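Local coordinates for protein ferredoxin CarAc (Pseudomonas resinovorans, PDB 7BUH) that shuttles electrons through a Rieske-type [2Fe-2S] cluster from the reductase CarAd to the terminal oxygenase CarAa in the carbazole 1,9a-dioxygenase system, at residues Thr42-Thr45 against Ala51-Ser54; Ile19-Val22 against Ala28-Ala31; Gly70-Asn73 against Met78-Ser81. All blocks are in the same frame, centred on the assembly; numbering follows the deposited sequence. Where two conformers were deposited one is given.

Contact 1: Thr42-Thr45 against Ala51-Ser54; sequences TEDT and ASLS
The carboxylate of D44 is gripped by hydrogen bonds from S52 OG and S54 N. S52 OG donates to D44 OD2 over a short 2.5 Å, meeting its syn lone pair. S54 N lies 2.9 Å from D44 OD1, and in the conformer given S54 OG adds a bond of 2.8 Å to D44 OD1 from the opposite face of the carboxylate plane, also on the syn side. With CG anti to the backbone N (chi1 -179°), the acid group of D44 is carried across to the serines. Replacing D44 by an alanine removes the carboxylate, which would probably leave S52 OG and S54 N without their acceptor and the start of the 3-10 turn freer to shift. Backbone bonding adds L53 N to D44 O, 2.7 Å and nearly straight at 168°, and T45 and S52 form a single beta bridge. The fold is that of a Rieske domain: strand 38-43 ends here and runs into the loop carrying the cluster ligands C46 and H48, and the bonds fasten the far side of that loop, where A51 touches the cluster. Weaker contacts complete the joint. T45 CA approaches A51 O at 3.4 Å as a CA-H...O contact, while L53 lays CB and CG against D44 O.

Contact 2: Ile19-Val22 against Ala28-Ala31; sequences IRRV and APLA
The flat guanidinium of R21 meets P29 at its edge, near its own plane, with R21 NE 3.6 Å from P29 CB and R21 NH2 3.8 Å from P29 CG. R21 runs out alongside P29, its guanidinium edge against these ring carbons. R21 reaches this far because its chain is extended, with CG anti to the backbone N (chi1 179°); its NE also forms a weak, long ion pair with D44. The strands beneath form the beta hairpin of 18-24 and 27-35, at one margin of the six-stranded antiparallel sheet of the Rieske domain, where 18-24 is an outermost strand. Over these short segments the strand directions differ by 159°, close to antiparallel. V22 and L30 are a hydrogen-bonded pair, their side chains sharing one face of the sheet, where V22 also packs on L6 and V8 of strand 5-10. Next to them R21 and A31 form a non-hydrogen-bonded pair whose side chains take the other face. Two nearly straight bonds close the ring between V22 and L30: V22 N to L30 O at 2.8 Å, and L30 N to V22 O at 2.9 Å. R21 CA adds a CA-H...O contact to L30 O. Farther along, the CG2 branch of I19 rests on the methyl of A31, with I19 CG2 and A31 CB 3.8 Å apart.

Contact 3: Gly70-Asn73 against Met78-Ser81; sequences GAFN and MPAS
A classic beta bulge breaks the register between these strands: two residues, A80 and S81, stand opposite the single residue A71, and A71 O accepts two backbone bonds. A80 N lies 2.8 Å from A71 O in a nearly straight bond (171°), whereas S81 N stands 3.3 Å from the same A71 O. Both donors come from one face of the carbonyl, well above its plane, and leave A71 O doubly held. A71 N completes the hydrogen-bonded pair by donating to S81 O over a long 3.3 Å. On the other side of the bulge, N73 N donates to M78 O at 2.9 Å, and F72 CA brings a CA-H...O contact to that same M78 O. The hairpin so formed makes up one side of the four-stranded antiparallel sheet in the cluster-binding part of the Rieske domain, with 79-81 as the edge strand; G70, at its start, belongs to the cluster pocket and touches the [2Fe-2S] centre, while the outer strand leads on toward P83 and C84 of the same pocket. Side-chain packing splits between two regions. A71 CB meets S81 CB at 3.7 Å, both on one face of the sheet, and the methyl of A80 touches V62 of strand 62-64, beyond 71-73. F72 and P79 diverge, yet P79 CA lies 3.8 Å from F72 CD1, oblique to the F72 ring. CG of F72 lies anti to the carbonyl carbon (chi1 -61°), from where the ring packs on C46 and C84. N73 CB lies near M78 O, while N73 OD1 accepts from the backbone N of C75 and T76.

From the N terminus, contact 2 closes first, folding strand 18-24 back on 27-35 through a short turn. The chain then turns back into strand 38-43, and contact 1 closes the loop of 46-50 that carries two cluster ligands. Contact 3 closes last, as the hairpin after C65 and H68. The three are in series, with neither nesting nor crossing. Contacts 1 and 2 are directly joined through neighbouring strands of the large sheet, where T42 O to A31 N and D44 N to P29 O are probable hydrogen bonds. Contacts 1 and 3 meet where L53 packs on F72, setting the loop after strand 38-43 against the smaller, cluster-side sheet; contacts 2 and 3 do not touch.

Contact 1: Thr42-Thr45 against Ala51-Ser54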
loop_
_atom_site.group_PDB
_atom_site.type_symbol
_atom_site.label_atom_id
_atom_site.label_comp_id
_atom_site.label_asym_id
_atom_site.label_seq_id
_atom_site.Cartn_x
_atom_site.Cartn_y
_atom_site.Cartn_z
ATOM N N THR A 42 -0.583 1.457 0.481
ATOM C CA THR A 42 -1.603 0.983 1.434
ATOM C C THR A 42 -1.042 -0.212 2.196
ATOM O O THR A 42 0.020 -0.696 1.838
ATOM C CB THR A 42 -2.879 0.573 0.679
ATOM O OG1 THR A 42 -2.635 -0.555 -0.171
ATOM C CG2 THR A 42 -3.473 1.680 -0.164
ATOM N N GLU A 43 -1.804 -0.737 3.150
ATOM C CA GLU A 43 -1.656 -2.126 3.593
ATOM C C GLU A 43 -1.671 -3.018 2.343
ATOM O O GLU A 43 -2.441 -2.747 1.386
ATOM C CB GLU A 43 -2.786 -2.531 4.541
ATOM C CG GLU A 43 -2.685 -1.864 5.884
ATOM C CD GLU A 43 -3.994 -1.694 6.655
ATOM O OE1 GLU A 43 -5.126 -2.093 6.165
ATOM O OE2 GLU A 43 -3.879 -1.123 7.774
ATOM N N ASP A 44 -0.845 -4.051 2.321
ATOM C CA ASP A 44 -0.825 -5.035 1.208
ATOM C C ASP A 44 -2.002 -6.016 1.329
ATOM O O ASP A 44 -2.432 -6.592 0.283
ATOM C CB ASP A 44 0.477 -5.828 1.232
ATOM C CG ASP A 44 0.587 -6.838 0.099
ATOM O OD1 ASP A 44 0.579 -6.390 -1.067
ATOM O OD2 ASP A 44 0.701 -8.050 0.405
ATOM N N THR A 45 -2.459 -6.283 2.547
ATOM C CA THR A 45 -3.417 -7.386 2.807
ATOM C C THR A 45 -4.824 -6.886 2.511
ATOM O O THR A 45 -5.250 -5.953 3.141
ATOM C CB THR A 45 -3.262 -7.936 4.222
ATOM O OG1 THR A 45 -1.874 -8.259 4.414
ATOM C CG2 THR A 45 -4.140 -9.149 4.433
ATOM N N ALA A 51 -5.894 -11.753 0.824
ATOM C CA ALA A 51 -5.021 -11.849 -0.360
ATOM C C ALA A 51 -3.945 -10.767 -0.274
ATOM O O ALA A 51 -4.119 -9.776 0.466
ATOM C CB ALA A 51 -5.825 -11.712 -1.615
ATOM N N SER A 52 -2.872 -10.942 -1.043
ATOM C CA SER A 52 -1.842 -9.893 -1.241
ATOM C C SER A 52 -2.256 -9.006 -2.422
ATOM O O SER A 52 -2.255 -9.473 -3.576
ATOM C CB SER A 52 -0.478 -10.513 -1.391
ATOM O OG SER A 52 0.487 -9.519 -1.626
ATOM N N LEU A 53 -2.559 -7.735 -2.158
ATOM C CA LEU A 53 -2.880 -6.769 -3.234
ATOM C C LEU A 53 -1.705 -6.552 -4.201
ATOM O O LEU A 53 -1.964 -6.242 -5.359
ATOM C CB LEU A 53 -3.384 -5.455 -2.630
ATOM C CG LEU A 53 -4.713 -5.576 -1.889
ATOM C CD1 LEU A 53 -5.075 -4.266 -1.244
ATOM C CD2 LEU A 53 -5.827 -6.033 -2.823
ATOM N N SER A 54 -0.455 -6.701 -3.759
ATOM C CA SER A 54 0.730 -6.558 -4.646
ATOM C C SER A 54 0.781 -7.699 -5.676
ATOM O O SER A 54 1.648 -7.631 -6.558
ATOM C CB SER A 54 2.003 -6.486 -3.870
ATOM O OG SER A 54 2.144 -7.640 -3.068
#

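Contact 2: Ile19-Val22 against Ala28-Ala31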
loop_
_atom_site.group_PDB
_atom_site.type_symbol
_atom_site.label_atom_id
_atom_site.label_comp_id
_atom_site.label_asym_id
_atom_site.label_seq_id
_atom_site.Cartn_x
_atom_site.Cartn_y
_atom_site.Cartn_z
ATOM N N ILE A 19 3.287 -2.655 -8.876
ATOM C CA ILE A 19 3.154 -2.684 -7.387
ATOM C C ILE A 19 4.387 -3.384 -6.850
ATOM O O ILE A 19 4.810 -4.369 -7.475
ATOM C CB ILE A 19 1.863 -3.393 -6.920
ATOM C CG1 ILE A 19 0.632 -3.035 -7.766
ATOM C CG2 ILE A 19 1.579 -3.140 -5.446
ATOM C CD1 ILE A 19 0.100 -4.156 -8.585
ATOM N N ARG A 20 4.897 -2.931 -5.720
ATOM C CA ARG A 20 5.974 -3.593 -4.943
ATOM C C ARG A 20 5.444 -3.848 -3.545
ATOM O O ARG A 20 4.903 -2.909 -2.922
ATOM C CB ARG A 20 7.222 -2.721 -4.796
ATOM C CG ARG A 20 8.124 -2.669 -6.018
ATOM C CD ARG A 20 9.248 -3.697 -5.946
ATOM N NE ARG A 20 10.441 -3.277 -6.685
ATOM C CZ ARG A 20 10.486 -3.105 -8.001
ATOM N NH1 ARG A 20 11.611 -2.752 -8.585
ATOM N NH2 ARG A 20 9.419 -3.300 -8.747
ATOM N N ARG A 21 5.657 -5.050 -3.042
ATOM C CA ARG A 21 5.361 -5.373 -1.632
ATOM C C ARG A 21 6.558 -4.981 -0.777
ATOM O O ARG A 21 7.698 -5.181 -1.191
ATOM C CB ARG A 21 5.004 -6.844 -1.493
ATOM C CG ARG A 21 4.700 -7.289 -0.081
ATOM C CD ARG A 21 4.212 -8.709 -0.118
ATOM N NE ARG A 21 4.078 -9.187 1.228
ATOM C CZ ARG A 21 3.753 -10.411 1.538
ATOM N NH1 ARG A 21 3.544 -11.293 0.577
ATOM N NH2 ARG A 21 3.678 -10.754 2.806
ATOM N N VAL A 22 6.271 -4.380 0.359
ATOM C CA VAL A 22 7.248 -3.961 1.388
ATOM C C VAL A 22 6.960 -4.737 2.673
ATOM O O VAL A 22 5.886 -4.550 3.302
ATOM C CB VAL A 22 7.213 -2.447 1.622
ATOM C CG1 VAL A 22 8.177 -2.078 2.719
ATOM C CG2 VAL A 22 7.484 -1.676 0.338
ATOM N N ALA A 28 2.498 -5.622 9.575
ATOM C CA ALA A 28 1.737 -5.965 8.354
ATOM C C ALA A 28 2.513 -5.460 7.146
ATOM O O ALA A 28 3.083 -4.364 7.192
ATOM C CB ALA A 28 0.387 -5.319 8.406
ATOM N N PRO A 29 2.498 -6.201 6.031
ATOM C CA PRO A 29 3.165 -5.755 4.813
ATOM C C PRO A 29 2.387 -4.602 4.165
ATOM O O PRO A 29 1.197 -4.443 4.377
ATOM C CB PRO A 29 3.179 -7.014 3.958
ATOM C CG PRO A 29 1.955 -7.733 4.414
ATOM C CD PRO A 29 1.969 -7.564 5.903
ATOM N N LEU A 30 3.132 -3.780 3.436
ATOM C CA LEU A 30 2.588 -2.653 2.635
ATOM C C LEU A 30 2.715 -2.983 1.141
ATOM O O LEU A 30 3.570 -3.790 0.739
ATOM C CB LEU A 30 3.339 -1.367 2.982
ATOM C CG LEU A 30 3.444 -1.064 4.478
ATOM C CD1 LEU A 30 4.285 0.174 4.731
ATOM C CD2 LEU A 30 2.069 -0.928 5.104
ATOM N N ALA A 31 1.866 -2.352 0.351
ATOM C CA ALA A 31 1.957 -2.349 -1.125
ATOM C C ALA A 31 2.259 -0.915 -1.541
ATOM O O ALA A 31 1.603 0.003 -1.037
ATOM C CB ALA A 31 0.683 -2.865 -1.719
#

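Contact 3: Gly70-Asn73 against Met78-Ser81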
loop_
_atom_site.group_PDB
_atom_site.type_symbol
_atom_site.label_atom_id
_atom_site.label_comp_id
_atom_site.label_asym_id
_atom_site.label_seq_id
_atom_site.Cartn_x
_atom_site.Cartn_y
_atom_site.Cartn_z
ATOM N N GLY A 70 -12.479 -7.971 -5.629
ATOM C CA GLY A 70 -12.721 -6.704 -4.916
ATOM C C GLY A 70 -11.682 -5.685 -5.349
ATOM O O GLY A 70 -10.741 -6.048 -6.090
ATOM N N ALA A 71 -11.830 -4.437 -4.962
ATOM C CA ALA A 71 -10.875 -3.399 -5.388
ATOM C C ALA A 71 -10.907 -2.223 -4.420
ATOM O O ALA A 71 -11.896 -2.090 -3.662
ATOM C CB ALA A 71 -11.160 -2.964 -6.805
ATOM N N PHE A 72 -9.823 -1.451 -4.424
ATOM C CA PHE A 72 -9.636 -0.266 -3.563
ATOM C C PHE A 72 -9.051 0.851 -4.394
ATOM O O PHE A 72 -8.228 0.557 -5.280
ATOM C CB PHE A 72 -8.670 -0.543 -2.416
ATOM C CG PHE A 72 -9.132 -1.637 -1.498
ATOM C CD1 PHE A 72 -9.925 -1.348 -0.390
ATOM C CD2 PHE A 72 -8.770 -2.953 -1.738
ATOM C CE1 PHE A 72 -10.315 -2.365 0.467
ATOM C CE2 PHE A 72 -9.181 -3.964 -0.896
ATOM C CZ PHE A 72 -9.956 -3.666 0.206
ATOM N N ASN A 73 -9.414 2.091 -4.079
ATOM C CA ASN A 73 -8.692 3.275 -4.610
ATOM C C ASN A 73 -7.349 3.335 -3.869
ATOM O O ASN A 73 -7.391 3.355 -2.640
ATOM C CB ASN A 73 -9.503 4.547 -4.421
ATOM C CG ASN A 73 -8.821 5.725 -5.086
ATOM O OD1 ASN A 73 -7.812 6.214 -4.601
ATOM N ND2 ASN A 73 -9.390 6.212 -6.170
ATOM N N MET A 78 -10.031 3.534 -0.036
ATOM C CA MET A 78 -11.473 3.254 0.143
ATOM C C MET A 78 -11.872 2.122 -0.787
ATOM O O MET A 78 -11.377 2.034 -1.905
ATOM C CB MET A 78 -12.315 4.502 -0.126
ATOM C CG MET A 78 -12.081 5.579 0.889
ATOM S SD MET A 78 -12.592 5.116 2.559
ATOM C CE MET A 78 -14.359 4.920 2.326
ATOM N N PRO A 79 -12.797 1.232 -0.388
ATOM C CA PRO A 79 -13.306 0.216 -1.311
ATOM C C PRO A 79 -13.811 0.825 -2.626
ATOM O O PRO A 79 -14.465 1.852 -2.597
ATOM C CB PRO A 79 -14.462 -0.436 -0.532
ATOM C CG PRO A 79 -14.138 -0.170 0.874
ATOM C CD PRO A 79 -13.512 1.203 0.897
ATOM N N ALA A 80 -13.553 0.157 -3.745
ATOM C CA ALA A 80 -13.975 0.603 -5.088
ATOM C C ALA A 80 -14.777 -0.493 -5.791
ATOM O O ALA A 80 -15.500 -0.173 -6.731
ATOM C CB ALA A 80 -12.786 1.033 -5.916
ATOM N N SER A 81 -14.647 -1.748 -5.377
ATOM C CA SER A 81 -15.485 -2.834 -5.915
ATOM C C SER A 81 -15.815 -3.866 -4.829
ATOM O O SER A 81 -14.962 -4.190 -4.017
ATOM C CB SER A 81 -14.797 -3.428 -7.132
ATOM O OG SER A 81 -15.658 -4.350 -7.772
#